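Local coordinates for protein cytosine-specific methyltransferase (Escherichia coli O157:H7 EDL933, PDB 3G7U) that probably transfers a methyl group from S-adenosyl-L-methionine to carbon 5 of cytosine in DNA, as a prophage-encoded modification methyltransferase, at residues S140-V151 against T163-K172. Numbering follows the deposited sequence. Where two conformers were deposited one is given.
Sequences SGDYDILDPIKV and TRYFFIGVKK
Lys150 turns CG opposite its backbone N (chi1 -169°) and runs extended from there, while Tyr165, with CG beside its own N (chi1 -78°), swings its ring under that chain. CG of Lys150 sits over one face of the Tyr165 ring, 4.2 Å from the centroid, a CH-pi contact offset toward the rim. On the other face of the sheet, Val151 meets Phe166 at about a right angle, CG2 of Val151 lying 3.6 Å from CE2 of Phe166 at the ring edge; Val355 of helix 353-367 packs on both. Farther along, CD1 of Ile149 touches CD1 of Ile168 at 3.8 Å.

The backbones pair in two antiparallel ladders whose register slips by one between Ile145 and Ile149. Where they part, a water bridges, giving hydrogen bonds to the carbonyls of Asp147 and Phe166 and accepting one from Ile168 N at 2.9 Å. At the far end, Lys172 NZ reaches back to Ser140 O (2.8 Å) and makes a weak hydrogen bond to Gly141 O, just before strand 143-145.

Strand 163-171 also pairs with 114-119, which joins the antiparallel hairpin of strands 143-152 and 163-171 to the class I methyltransferase sheet, order 3-2-1-4-5-7-6, with 143-152 outermost.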
ATOM      1  N   SER A 140     -10.284  21.474 -11.420  1.00 31.88           N
ATOM      2  CA  SER A 140     -10.687  21.290 -12.841  1.00 37.76           C
ATOM      3  C   SER A 140     -10.281  22.437 -13.742  1.00 39.14           C
ATOM      4  O   SER A 140     -10.173  22.249 -14.952  1.00 42.32           O
ATOM      5  CB  SER A 140     -12.197  21.067 -12.996  1.00 37.75           C
ATOM      6  OG  SER A 140     -12.919  22.076 -12.308  1.00 48.20           O
ATOM      7  N   GLY A 141     -10.071  23.612 -13.138  1.00 38.48           N
ATOM      8  CA  GLY A 141      -9.505  24.761 -13.828  1.00 38.59           C
ATOM      9  C   GLY A 141      -8.117  24.510 -14.370  1.00 37.98           C
ATOM     10  O   GLY A 141      -7.821  24.910 -15.495  1.00 40.30           O
ATOM     11  N   ASP A 142      -7.270  23.820 -13.601  1.00 33.29           N
ATOM     12  CA  ASP A 142      -5.868  23.658 -13.958  1.00 28.83           C
ATOM     13  C   ASP A 142      -5.470  22.255 -14.389  1.00 29.52           C
ATOM     14  O   ASP A 142      -4.364  22.026 -14.896  1.00 30.93           O
ATOM     15  CB  ASP A 142      -5.015  24.098 -12.766  1.00 34.40           C
ATOM     16  CG  ASP A 142      -5.274  25.548 -12.375  1.00 42.83           C
ATOM     17  OD1 ASP A 142      -5.072  26.436 -13.237  1.00 44.67           O
ATOM     18  OD2 ASP A 142      -5.680  25.790 -11.216  1.00 42.55           O
ATOM     19  N   TYR A 143      -6.379  21.294 -14.176  1.00 30.90           N
ATOM     20  CA  TYR A 143      -6.052  19.876 -14.449  1.00 29.19           C
ATOM     21  C   TYR A 143      -6.994  19.185 -15.441  1.00 26.00           C
ATOM     22  O   TYR A 143      -8.197  19.402 -15.410  1.00 31.55           O
ATOM     23  CB  TYR A 143      -6.058  19.069 -13.105  1.00 26.92           C
ATOM     24  CG  TYR A 143      -4.885  19.502 -12.245  1.00 23.80           C
ATOM     25  CD1 TYR A 143      -3.653  18.899 -12.403  1.00 22.99           C
ATOM     26  CD2 TYR A 143      -5.005  20.560 -11.338  1.00 26.26           C
ATOM     27  CE1 TYR A 143      -2.528  19.329 -11.678  1.00 24.97           C
ATOM     28  CE2 TYR A 143      -3.904  20.984 -10.589  1.00 23.23           C
ATOM     29  CZ  TYR A 143      -2.685  20.374 -10.783  1.00 25.54           C
ATOM     30  OH  TYR A 143      -1.604  20.803 -10.079  1.00 28.43           O
ATOM     31  N   ASP A 144      -6.417  18.334 -16.268  1.00 29.35           N
ATOM     32  CA  ASP A 144      -7.165  17.315 -17.022  1.00 32.23           C
ATOM     33  C   ASP A 144      -7.407  16.146 -16.052  1.00 31.99           C
ATOM     34  O   ASP A 144      -6.474  15.453 -15.693  1.00 30.89           O
ATOM     35  CB  ASP A 144      -6.323  16.847 -18.200  1.00 33.20           C
ATOM     36  CG  ASP A 144      -6.221  17.911 -19.314  1.00 42.96           C
ATOM     37  OD1 ASP A 144      -7.196  18.682 -19.493  1.00 41.64           O
ATOM     38  OD2 ASP A 144      -5.163  17.972 -19.993  1.00 44.52           O
ATOM     39  N   ILE A 145      -8.654  15.979 -15.639  1.00 32.49           N
ATOM     40  CA  ILE A 145      -9.035  15.007 -14.612  1.00 30.96           C
ATOM     41  C   ILE A 145      -9.523  13.754 -15.352  1.00 31.49           C
ATOM     42  O   ILE A 145     -10.375  13.848 -16.231  1.00 29.87           O
ATOM     43  CB  ILE A 145     -10.106  15.590 -13.680  1.00 32.06           C
ATOM     44  CG1 ILE A 145      -9.548  16.817 -12.949  1.00 29.01           C
ATOM     45  CG2 ILE A 145     -10.551  14.554 -12.636  1.00 33.91           C
ATOM     46  CD1 ILE A 145     -10.600  17.586 -12.194  1.00 35.55           C
ATOM     47  N   LEU A 146      -8.920  12.606 -15.057  1.00 26.49           N
ATOM     48  CA  LEU A 146      -9.284  11.388 -15.739  1.00 26.56           C
ATOM     49  C   LEU A 146     -10.504  10.836 -15.049  1.00 24.13           C
ATOM     50  O   LEU A 146     -10.773  11.117 -13.862  1.00 25.89           O
ATOM     51  CB  LEU A 146      -8.166  10.352 -15.724  1.00 27.19           C
ATOM     52  CG  LEU A 146      -6.785  10.708 -16.279  1.00 40.63           C
ATOM     53  CD1 LEU A 146      -5.927   9.468 -16.393  1.00 41.78           C
ATOM     54  CD2 LEU A 146      -6.943  11.366 -17.636  1.00 52.30           C
ATOM     55  N   ASP A 147     -11.278  10.057 -15.796  1.00 28.57           N
ATOM     56  CA  ASP A 147     -12.390   9.350 -15.165  1.00 30.79           C
ATOM     57  C   ASP A 147     -11.811   8.336 -14.147  1.00 24.82           C
ATOM     58  O   ASP A 147     -10.671   7.926 -14.273  1.00 26.31           O
ATOM     59  CB  ASP A 147     -13.268   8.669 -16.218  1.00 30.00           C
ATOM     60  CG  ASP A 147     -14.357   9.594 -16.782  1.00 33.95           C
ATOM     61  OD1 ASP A 147     -14.879  10.510 -16.079  1.00 31.46           O
ATOM     62  OD2 ASP A 147     -14.716   9.363 -17.943  1.00 29.92           O
ATOM     63  N   PRO A 148     -12.594   7.973 -13.123  1.00 26.66           N
ATOM     64  CA  PRO A 148     -12.099   7.041 -12.101  1.00 30.40           C
ATOM     65  C   PRO A 148     -11.623   5.719 -12.673  1.00 32.51           C
ATOM     66  O   PRO A 148     -12.260   5.145 -13.566  1.00 31.49           O
ATOM     67  CB  PRO A 148     -13.315   6.789 -11.252  1.00 32.68           C
ATOM     68  CG  PRO A 148     -14.154   7.995 -11.430  1.00 36.23           C
ATOM     69  CD  PRO A 148     -13.969   8.413 -12.832  1.00 31.60           C
ATOM     70  N   ILE A 149     -10.482   5.271 -12.169  1.00 30.41           N
ATOM     71  CA  ILE A 149      -9.870   4.003 -12.529  1.00 30.83           C
ATOM     72  C   ILE A 149     -10.226   3.076 -11.352  1.00 33.54           C
ATOM     73  O   ILE A 149      -9.933   3.384 -10.214  1.00 29.03           O
ATOM     74  CB  ILE A 149      -8.339   4.212 -12.729  1.00 32.96           C
ATOM     75  CG1 ILE A 149      -8.071   5.076 -13.973  1.00 32.72           C
ATOM     76  CG2 ILE A 149      -7.601   2.915 -12.882  1.00 35.67           C
ATOM     77  CD1 ILE A 149      -6.621   5.318 -14.239  1.00 38.27           C
ATOM     78  N   LYS A 150     -10.963   2.000 -11.602  1.00 30.83           N
ATOM     79  CA  LYS A 150     -11.301   1.051 -10.536  1.00 31.07           C
ATOM     80  C   LYS A 150     -10.525  -0.201 -10.880  1.00 29.68           C
ATOM     81  O   LYS A 150     -10.649  -0.745 -11.990  1.00 30.98           O
ATOM     82  CB  LYS A 150     -12.808   0.780 -10.470  1.00 33.03           C
ATOM     83  CG  LYS A 150     -13.228   0.007  -9.208  1.00 35.78           C
ATOM     84  CD  LYS A 150     -14.744  -0.256  -9.165  1.00 38.15           C
ATOM     85  CE  LYS A 150     -15.139  -0.803  -7.790  1.00 44.16           C
ATOM     86  NZ  LYS A 150     -16.625  -1.099  -7.563  1.00 41.64           N
ATOM     87  N   VAL A 151      -9.637  -0.628  -9.994  1.00 28.78           N
ATOM     88  CA  VAL A 151      -8.790  -1.774 -10.341  1.00 31.94           C
ATOM     89  C   VAL A 151      -8.962  -2.900  -9.346  1.00 29.26           C
ATOM     90  O   VAL A 151      -9.292  -2.651  -8.208  1.00 30.32           O
ATOM     91  CB  VAL A 151      -7.285  -1.430 -10.445  1.00 36.63           C
ATOM     92  CG1 VAL A 151      -7.014  -0.442 -11.575  1.00 42.96           C
ATOM     93  CG2 VAL A 151      -6.759  -0.898  -9.134  1.00 32.75           C
ATOM     94  N   THR A 163     -10.267  -4.292  -4.295  1.00 31.65           N
ATOM     95  CA  THR A 163     -10.469  -3.269  -5.311  1.00 33.76           C
ATOM     96  C   THR A 163     -10.152  -1.887  -4.737  1.00 32.38           C
ATOM     97  O   THR A 163     -10.264  -1.660  -3.536  1.00 33.22           O
ATOM     98  CB  THR A 163     -11.885  -3.291  -5.922  1.00 34.31           C
ATOM     99  OG1 THR A 163     -12.844  -3.089  -4.890  1.00 41.44           O
ATOM    100  CG2 THR A 163     -12.177  -4.627  -6.593  1.00 34.93           C
ATOM    101  N   ARG A 164      -9.765  -0.964  -5.620  1.00 29.94           N
ATOM    102  CA  ARG A 164      -9.285   0.365  -5.230  0.50 31.11           C
ATOM    103  C   ARG A 164      -9.695   1.332  -6.328  1.00 28.34           C
ATOM    104  O   ARG A 164      -9.623   0.951  -7.477  1.00 28.02           O
ATOM    105  CB  ARG A 164      -7.750   0.343  -5.212  0.50 30.07           C
ATOM    106  CG  ARG A 164      -7.095   1.255  -4.196  0.50 31.94           C
ATOM    107  CD  ARG A 164      -6.980   0.562  -2.847  0.50 29.66           C
ATOM    108  NE  ARG A 164      -6.737   1.505  -1.764  0.50 31.11           N
ATOM    109  CZ  ARG A 164      -6.559   1.153  -0.495  0.50 32.51           C
ATOM    110  NH1 ARG A 164      -6.338   2.075   0.428  0.50 35.60           N
ATOM    111  NH2 ARG A 164      -6.595  -0.121  -0.142  0.50 32.09           N
ATOM    112  N   TYR A 165     -10.069   2.569  -5.982  1.00 27.62           N
ATOM    113  CA  TYR A 165     -10.276   3.595  -7.007  1.00 27.06           C
ATOM    114  C   TYR A 165      -9.028   4.462  -7.071  1.00 26.21           C
ATOM    115  O   TYR A 165      -8.447   4.782  -6.029  1.00 28.85           O
ATOM    116  CB  TYR A 165     -11.414   4.505  -6.619  1.00 27.91           C
ATOM    117  CG  TYR A 165     -12.808   3.948  -6.831  1.00 30.85           C
ATOM    118  CD1 TYR A 165     -13.401   3.937  -8.098  1.00 30.79           C
ATOM    119  CD2 TYR A 165     -13.550   3.495  -5.749  1.00 29.49           C
ATOM    120  CE1 TYR A 165     -14.715   3.447  -8.278  1.00 32.29           C
ATOM    121  CE2 TYR A 165     -14.865   3.000  -5.917  1.00 32.03           C
ATOM    122  CZ  TYR A 165     -15.425   2.984  -7.180  1.00 30.00           C
ATOM    123  OH  TYR A 165     -16.713   2.531  -7.333  1.00 33.24           O
ATOM    124  N   PHE A 166      -8.608   4.837  -8.274  1.00 24.42           N
ATOM    125  CA  PHE A 166      -7.567   5.845  -8.434  1.00 24.92           C
ATOM    126  C   PHE A 166      -8.118   7.030  -9.194  1.00 25.97           C
ATOM    127  O   PHE A 166      -8.779   6.861 -10.216  1.00 26.08           O
ATOM    128  CB  PHE A 166      -6.403   5.261  -9.182  1.00 20.47           C
ATOM    129  CG  PHE A 166      -5.620   4.263  -8.389  1.00 27.65           C
ATOM    130  CD1 PHE A 166      -4.529   4.667  -7.629  1.00 29.59           C
ATOM    131  CD2 PHE A 166      -5.973   2.912  -8.380  1.00 31.61           C
ATOM    132  CE1 PHE A 166      -3.768   3.721  -6.870  1.00 27.62           C
ATOM    133  CE2 PHE A 166      -5.219   1.974  -7.616  1.00 29.90           C
ATOM    134  CZ  PHE A 166      -4.121   2.390  -6.877  1.00 30.42           C
ATOM    135  N   PHE A 167      -7.842   8.231  -8.678  1.00 22.49           N
ATOM    136  CA  PHE A 167      -8.293   9.476  -9.279  1.00 22.25           C
ATOM    137  C   PHE A 167      -7.050  10.242  -9.679  1.00 24.40           C
ATOM    138  O   PHE A 167      -6.271  10.575  -8.803  1.00 23.67           O
ATOM    139  CB  PHE A 167      -9.101  10.294  -8.290  1.00 25.01           C
ATOM    140  CG  PHE A 167     -10.359   9.600  -7.823  1.00 30.59           C
ATOM    141  CD1 PHE A 167     -11.518   9.651  -8.578  1.00 36.58           C
ATOM    142  CD2 PHE A 167     -10.370   8.878  -6.631  1.00 32.76           C
ATOM    143  CE1 PHE A 167     -12.691   8.985  -8.153  1.00 37.97           C
ATOM    144  CE2 PHE A 167     -11.530   8.213  -6.193  1.00 36.65           C
ATOM    145  CZ  PHE A 167     -12.682   8.268  -6.950  1.00 32.93           C
ATOM    146  N   ILE A 168      -6.862  10.477 -10.992  1.00 24.04           N
ATOM    147  CA  ILE A 168      -5.596  11.043 -11.511  1.00 25.31           C
ATOM    148  C   ILE A 168      -5.904  12.362 -12.239  1.00 30.07           C
ATOM    149  O   ILE A 168      -6.921  12.473 -12.928  1.00 26.29           O
ATOM    150  CB  ILE A 168      -4.861  10.052 -12.438  1.00 30.42           C
ATOM    151  CG1 ILE A 168      -4.389   8.833 -11.652  1.00 24.94           C
ATOM    152  CG2 ILE A 168      -3.642  10.711 -13.138  1.00 30.01           C
ATOM    153  CD1 ILE A 168      -4.083   7.629 -12.520  1.00 31.85           C
ATOM    154  N   GLY A 169      -5.053  13.377 -12.060  1.00 24.03           N
ATOM    155  CA  GLY A 169      -5.255  14.631 -12.797  1.00 27.99           C
ATOM    156  C   GLY A 169      -3.890  15.032 -13.281  1.00 27.38           C
ATOM    157  O   GLY A 169      -2.896  14.727 -12.640  1.00 24.62           O
ATOM    158  N   VAL A 170      -3.822  15.688 -14.439  1.00 26.27           N
ATOM    159  CA  VAL A 170      -2.538  16.122 -14.967  0.50 26.54           C
ATOM    160  C   VAL A 170      -2.679  17.569 -15.396  1.00 26.79           C
ATOM    161  O   VAL A 170      -3.727  17.990 -15.844  1.00 29.44           O
ATOM    162  CB  VAL A 170      -2.000  15.277 -16.153  0.50 25.67           C
ATOM    163  CG1 VAL A 170      -1.561  13.871 -15.707  0.50 26.00           C
ATOM    164  CG2 VAL A 170      -2.988  15.244 -17.311  0.50 21.74           C
ATOM    165  N   LYS A 171      -1.627  18.343 -15.170  1.00 27.60           N
ATOM    166  CA  LYS A 171      -1.688  19.783 -15.411  1.00 29.00           C
ATOM    167  C   LYS A 171      -1.982  20.005 -16.893  1.00 25.92           C
ATOM    168  O   LYS A 171      -1.308  19.404 -17.766  1.00 30.59           O
ATOM    169  CB  LYS A 171      -0.343  20.416 -15.042  1.00 32.58           C
ATOM    170  CG  LYS A 171      -0.450  21.676 -14.227  1.00 35.98           C
ATOM    171  CD  LYS A 171       0.963  22.192 -14.002  1.00 41.59           C
ATOM    172  CE  LYS A 171       1.005  23.297 -12.966  1.00 49.16           C
ATOM    173  NZ  LYS A 171      -0.076  24.323 -13.160  1.00 57.52           N
ATOM    174  N   LYS A 172      -2.995  20.817 -17.142  1.00 30.78           N
ATOM    175  CA  LYS A 172      -3.400  21.202 -18.508  1.00 38.19           C
ATOM    176  C   LYS A 172      -2.251  21.754 -19.349  1.00 40.36           C
ATOM    177  O   LYS A 172      -2.112  21.412 -20.533  1.00 44.45           O
ATOM    178  CB  LYS A 172      -4.526  22.205 -18.457  1.00 39.47           C
ATOM    179  CG  LYS A 172      -5.843  21.562 -18.368  1.00 37.18           C
ATOM    180  CD  LYS A 172      -6.869  22.560 -17.996  1.00 39.53           C
ATOM    181  CE  LYS A 172      -8.217  21.923 -18.070  1.00 43.41           C
ATOM    182  NZ  LYS A 172      -9.175  22.855 -17.475  1.00 52.65           N
TER
HETATM  183  O   HOH W   1      -2.084  17.763 -19.976  1.00 44.09           O
HETATM  184  O   HOH W   2      -4.319  20.412 -21.756  1.00 53.06           O
HETATM  185  O   HOH W   3      -8.535   8.714 -12.538  1.00 26.98           O